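EEF1A lysine and N-terminal methyltransferase (Homo sapiens, PDB 5WCJ) methylates elongation factor eEF1A at its N terminus, through the C-terminal methyltransferase domain that this chain comprises, and at an internal lysine, through its N-terminal domain. Local coordinates at residues A[43-56]-A[115-127]. Sequence-based numbering, arbitrary orientation. Where two conformers were deposited one is given.
Sequences PLALLVVGLGGGSL and RPCYDVIMFDVDS. With SAH (S-adenosyl-L-homocysteine), chain F.
Asp124 OD2 is gripped by His23 and by a water, 2.8 Å away, that also donates to Gly50 O; OD1 takes bonds from His22 and Asn163, so the carboxylate is pinned through both oxygens. Strands 44-49 and 120-123 run parallel, 12° apart, their ladder passing from Leu47 N to Val120 O, Met122 N to Leu47 O, Val49 N to Met122 O and Asp124 N to Val49 O. At the other end, where the chain turns a corner at Asp119, its OD2 accepts Ala45 N through the anti lone pair at 2.8 Å, almost straight. With CG beside its own backbone N (chi1 -65°), Tyr118 lays one ring face under Leu47 CB, which sits 3.7 Å from the centroid, while its hydroxyl bonds Asp70. Reduction to an alanine here would probably leave Leu47 CB without its aromatic cover and Asp70 without that hydroxyl. On the sheet face away from Leu47, Leu46 CD1 in the conformer given lies against Val120 CG1 and Met122 CG, and Met122 SD meets Leu56 CD2. Past the strand ends, Val125 CG2 lies 3.3 Å from adenine C5 of S-adenosyl-L-homocysteine and Gly52 N bonds its O3' at 3.1 Å. This is the central strand pair of a Rossmann-fold methyltransferase, the glycine-rich loop after strand 44-49 holding the cofactor product.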
loop_
_atom_site.group_PDB
_atom_site.type_symbol
_atom_site.label_atom_id
_atom_site.label_comp_id
_atom_site.label_asym_id
_atom_site.label_seq_id
_atom_site.Cartn_x
_atom_site.Cartn_y
_atom_site.Cartn_z
ATOM N N PRO A 43 3.370 -14.153 7.494
ATOM C CA PRO A 43 2.310 -13.153 7.534
ATOM C C PRO A 43 2.807 -11.738 7.206
ATOM O O PRO A 43 3.925 -11.365 7.533
ATOM C CB PRO A 43 1.819 -13.205 8.986
ATOM C CG PRO A 43 2.167 -14.581 9.440
ATOM C CD PRO A 43 3.506 -14.823 8.804
ATOM N N LEU A 44 1.941 -10.977 6.566
ATOM C CA LEU A 44 2.252 -9.626 6.120
ATOM C C LEU A 44 1.027 -8.812 6.452
ATOM O O LEU A 44 -0.050 -9.185 6.037
ATOM C CB LEU A 44 2.483 -9.686 4.616
ATOM C CG LEU A 44 2.898 -8.449 3.839
ATOM C CD1 LEU A 44 4.269 -8.012 4.292
ATOM C CD2 LEU A 44 2.891 -8.761 2.344
ATOM N N ALA A 45 1.192 -7.743 7.225
ATOM C CA ALA A 45 0.105 -6.830 7.553
ATOM C C ALA A 45 0.185 -5.592 6.635
ATOM O O ALA A 45 1.213 -4.895 6.621
ATOM C CB ALA A 45 0.203 -6.428 9.005
ATOM N N LEU A 46 -0.889 -5.321 5.901
ATOM C CA LEU A 46 -0.912 -4.240 4.925
ATOM C C LEU A 46 -2.139 -3.354 5.099
ATOM O O LEU A 46 -3.273 -3.846 5.163
ATOM C CB LEU A 46 -0.872 -4.810 3.499
ATOM C CG LEU A 46 -1.414 -3.906 2.386
ATOM C CD1 LEU A 46 -0.360 -2.904 1.971
ATOM C CD2 LEU A 46 -1.852 -4.704 1.163
ATOM N N LEU A 47 -1.905 -2.037 5.135
ATOM C CA LEU A 47 -2.961 -1.046 5.177
ATOM C C LEU A 47 -2.982 -0.407 3.789
ATOM O O LEU A 47 -1.939 0.031 3.290
ATOM C CB LEU A 47 -2.635 0.030 6.221
ATOM C CG LEU A 47 -3.574 1.242 6.275
ATOM C CD1 LEU A 47 -4.986 0.832 6.669
ATOM C CD2 LEU A 47 -3.026 2.228 7.276
ATOM N N VAL A 48 -4.143 -0.357 3.172
ATOM C CA VAL A 48 -4.292 0.271 1.862
ATOM C C VAL A 48 -5.352 1.350 1.951
ATOM O O VAL A 48 -6.470 1.072 2.357
ATOM C CB VAL A 48 -4.681 -0.745 0.750
ATOM C CG1 VAL A 48 -4.735 -0.030 -0.604
ATOM C CG2 VAL A 48 -3.736 -1.908 0.732
ATOM N N VAL A 49 -5.002 2.578 1.572
ATOM C CA VAL A 49 -5.958 3.677 1.559
ATOM C C VAL A 49 -6.294 3.967 0.128
ATOM O O VAL A 49 -5.391 4.280 -0.674
ATOM C CB VAL A 49 -5.389 4.946 2.210
ATOM C CG1 VAL A 49 -6.463 6.013 2.262
ATOM C CG2 VAL A 49 -4.838 4.604 3.588
ATOM N N GLY A 50 -7.589 3.863 -0.175
ATOM C CA GLY A 50 -8.121 4.068 -1.494
ATOM C C GLY A 50 -8.402 2.719 -2.133
ATOM O O GLY A 50 -7.471 1.980 -2.418
ATOM N N LEU A 51 -9.682 2.391 -2.336
ATOM C CA LEU A 51 -10.074 1.059 -2.903
ATOM C C LEU A 51 -10.043 1.005 -4.414
ATOM O O LEU A 51 -9.659 -0.031 -4.988
ATOM C CB LEU A 51 -11.469 0.658 -2.425
ATOM C CG LEU A 51 -11.963 -0.749 -2.767
ATOM C CD1 LEU A 51 -11.140 -1.785 -2.024
ATOM C CD2 LEU A 51 -13.448 -0.862 -2.410
ATOM N N GLY A 52 -10.479 2.084 -5.063
ATOM C CA GLY A 52 -10.794 2.086 -6.493
ATOM C C GLY A 52 -11.748 0.940 -6.801
ATOM O O GLY A 52 -12.679 0.681 -6.035
ATOM N N GLY A 53 -11.461 0.224 -7.882
ATOM C CA GLY A 53 -12.193 -0.992 -8.229
ATOM C C GLY A 53 -11.871 -2.222 -7.389
ATOM O O GLY A 53 -12.488 -3.264 -7.590
ATOM N N GLY A 54 -10.896 -2.110 -6.475
ATOM C CA GLY A 54 -10.521 -3.191 -5.569
ATOM C C GLY A 54 -9.384 -4.080 -6.069
ATOM O O GLY A 54 -8.926 -4.965 -5.339
ATOM N N SER A 55 -8.900 -3.823 -7.274
ATOM C CA SER A 55 -7.943 -4.734 -7.898
ATOM C C SER A 55 -6.613 -4.840 -7.138
ATOM O O SER A 55 -6.025 -5.923 -7.093
ATOM C CB SER A 55 -7.695 -4.363 -9.356
ATOM O OG SER A 55 -7.045 -3.122 -9.444
ATOM N N LEU A 56 -6.138 -3.742 -6.540
ATOM C CA LEU A 56 -4.848 -3.760 -5.816
ATOM C C LEU A 56 -4.914 -4.637 -4.560
ATOM O O LEU A 56 -4.145 -5.579 -4.432
ATOM C CB LEU A 56 -4.341 -2.333 -5.512
ATOM C CG LEU A 56 -3.112 -2.209 -4.604
ATOM C CD1 LEU A 56 -1.925 -2.867 -5.273
ATOM C CD2 LEU A 56 -2.794 -0.737 -4.272
ATOM N N ARG A 115 -1.879 0.221 19.606
ATOM C CA ARG A 115 -1.973 0.640 18.195
ATOM C C ARG A 115 -1.383 -0.357 17.185
ATOM O O ARG A 115 -0.473 -1.113 17.517
ATOM C CB ARG A 115 -1.359 2.033 17.975
ATOM C CG ARG A 115 0.157 2.115 17.901
ATOM C CD ARG A 115 0.591 3.566 17.947
ATOM N NE ARG A 115 2.007 3.739 17.631
ATOM C CZ ARG A 115 3.032 3.599 18.476
ATOM N NH1 ARG A 115 2.851 3.265 19.754
ATOM N NH2 ARG A 115 4.274 3.793 18.028
ATOM N N PRO A 116 -1.896 -0.350 15.938
ATOM C CA PRO A 116 -1.416 -1.352 14.989
ATOM C C PRO A 116 -0.023 -1.061 14.476
ATOM O O PRO A 116 0.512 0.038 14.664
ATOM C CB PRO A 116 -2.447 -1.307 13.850
ATOM C CG PRO A 116 -3.486 -0.315 14.265
ATOM C CD PRO A 116 -2.867 0.557 15.307
ATOM N N CYS A 117 0.562 -2.074 13.856
ATOM C CA CYS A 117 1.903 -2.007 13.337
ATOM C C CYS A 117 1.914 -2.736 11.992
ATOM O O CYS A 117 1.924 -3.970 11.938
ATOM C CB CYS A 117 2.863 -2.655 14.332
ATOM S SG CYS A 117 4.543 -2.061 14.141
ATOM N N TYR A 118 1.864 -1.966 10.908
ATOM C CA TYR A 118 1.788 -2.535 9.572
ATOM C C TYR A 118 3.164 -2.717 8.971
ATOM O O TYR A 118 4.038 -1.844 9.099
ATOM C CB TYR A 118 0.929 -1.655 8.659
ATOM C CG TYR A 118 -0.517 -1.590 9.077
ATOM C CD1 TYR A 118 -1.411 -2.607 8.731
ATOM C CD2 TYR A 118 -0.997 -0.522 9.811
ATOM C CE1 TYR A 118 -2.735 -2.566 9.116
ATOM C CE2 TYR A 118 -2.328 -0.476 10.207
ATOM C CZ TYR A 118 -3.189 -1.507 9.850
ATOM O OH TYR A 118 -4.520 -1.477 10.199
ATOM N N ASP A 119 3.332 -3.812 8.231
ATOM C CA ASP A 119 4.538 -4.017 7.440
ATOM C C ASP A 119 4.568 -3.083 6.198
ATOM O O ASP A 119 5.629 -2.646 5.764
ATOM C CB ASP A 119 4.638 -5.472 6.993
ATOM C CG ASP A 119 4.676 -6.444 8.174
ATOM O OD1 ASP A 119 5.640 -6.381 8.945
ATOM O OD2 ASP A 119 3.722 -7.230 8.332
ATOM N N VAL A 120 3.409 -2.834 5.623
ATOM C CA VAL A 120 3.307 -2.061 4.413
ATOM C C VAL A 120 2.103 -1.139 4.536
ATOM O O VAL A 120 1.028 -1.567 4.913
ATOM C CB VAL A 120 3.103 -2.953 3.158
ATOM C CG1 VAL A 120 3.009 -2.096 1.896
ATOM C CG2 VAL A 120 4.206 -3.979 3.004
ATOM N N ILE A 121 2.285 0.119 4.168
ATOM C CA ILE A 121 1.187 1.054 4.056
ATOM C C ILE A 121 1.197 1.608 2.634
ATOM O O ILE A 121 2.205 2.156 2.190
ATOM C CB ILE A 121 1.278 2.192 5.102
ATOM C CG1 ILE A 121 1.213 1.634 6.535
ATOM C CG2 ILE A 121 0.196 3.224 4.873
ATOM C CD1 ILE A 121 1.492 2.687 7.593
ATOM N N MET A 122 0.074 1.466 1.937
ATOM C CA MET A 122 -0.064 1.944 0.562
ATOM C C MET A 122 -1.084 3.054 0.500
ATOM O O MET A 122 -2.224 2.877 0.975
ATOM C CB MET A 122 -0.479 0.803 -0.375
ATOM C CG MET A 122 0.580 -0.250 -0.597
ATOM S SD MET A 122 -0.020 -1.495 -1.784
ATOM C CE MET A 122 1.442 -2.505 -1.954
ATOM N N PHE A 123 -0.705 4.172 -0.136
ATOM C CA PHE A 123 -1.657 5.244 -0.467
ATOM C C PHE A 123 -1.916 5.221 -1.951
ATOM O O PHE A 123 -1.004 5.498 -2.744
ATOM C CB PHE A 123 -1.100 6.618 -0.081
ATOM C CG PHE A 123 -1.112 6.931 1.402
ATOM C CD1 PHE A 123 -1.531 6.018 2.365
ATOM C CD2 PHE A 123 -0.662 8.183 1.836
ATOM C CE1 PHE A 123 -1.524 6.334 3.699
ATOM C CE2 PHE A 123 -0.666 8.493 3.184
ATOM C CZ PHE A 123 -1.062 7.563 4.105
ATOM N N ASP A 124 -3.162 4.897 -2.313
ATOM C CA ASP A 124 -3.652 4.907 -3.686
ATOM C C ASP A 124 -4.888 5.778 -3.692
ATOM O O ASP A 124 -5.978 5.352 -4.084
ATOM C CB ASP A 124 -3.973 3.457 -4.115
ATOM C CG ASP A 124 -4.174 3.278 -5.608
ATOM O OD1 ASP A 124 -3.698 4.118 -6.391
ATOM O OD2 ASP A 124 -4.825 2.246 -5.994
ATOM N N VAL A 125 -4.729 6.990 -3.178
ATOM C CA VAL A 125 -5.865 7.862 -2.907
ATOM C C VAL A 125 -5.898 9.005 -3.917
ATOM O O VAL A 125 -4.869 9.618 -4.198
ATOM C CB VAL A 125 -5.916 8.289 -1.429
ATOM C CG1 VAL A 125 -4.585 8.760 -0.914
ATOM C CG2 VAL A 125 -6.991 9.335 -1.188
ATOM N N ASP A 126 -7.067 9.238 -4.503
ATOM C CA ASP A 126 -7.238 10.293 -5.504
ATOM C C ASP A 126 -8.635 10.868 -5.338
ATOM O O ASP A 126 -9.604 10.133 -5.476
ATOM C CB ASP A 126 -7.041 9.728 -6.909
ATOM C CG ASP A 126 -6.992 10.812 -7.995
ATOM O OD1 ASP A 126 -7.164 12.018 -7.700
ATOM O OD2 ASP A 126 -6.790 10.436 -9.165
ATOM N N SER A 127 -8.738 12.153 -5.000
ATOM C CA SER A 127 -10.055 12.797 -4.808
ATOM C C SER A 127 -10.631 13.398 -6.096
ATOM O O SER A 127 -9.998 13.358 -7.156
ATOM C CB SER A 127 -9.960 13.872 -3.746
ATOM O OG SER A 127 -9.044 14.855 -4.161
HETATM C CG SAH F . -7.601 4.343 -7.011
HETATM S SD SAH F . -9.116 5.341 -7.042
HETATM C "C5'" SAH F . -8.898 6.483 -5.653
HETATM C "C4'" SAH F . -9.697 5.966 -4.474
HETATM O "O4'" SAH F . -9.418 6.804 -3.325
HETATM C "C3'" SAH F . -11.220 6.024 -4.695
HETATM O "O3'" SAH F . -11.813 4.791 -4.303
HETATM C "C2'" SAH F . -11.656 7.167 -3.771
HETATM O "O2'" SAH F . -12.969 7.071 -3.229
HETATM C "C1'" SAH F . -10.642 6.988 -2.651
HETATM N N9 SAH F . -10.485 8.134 -1.760
HETATM C C8 SAH F . -10.482 9.462 -2.106
HETATM N N7 SAH F . -10.241 10.274 -1.104
HETATM C C5 SAH F . -10.073 9.422 -0.026
HETATM C C6 SAH F . -9.773 9.653 1.326
HETATM N N6 SAH F . -9.567 10.889 1.851
HETATM N N1 SAH F . -9.688 8.582 2.141
HETATM C C2 SAH F . -9.898 7.357 1.633
HETATM N N3 SAH F . -10.167 7.013 0.369
HETATM C C4 SAH F . -10.235 8.098 -0.417
HETATM O O HOH W 1 -6.202 0.482 -4.243
#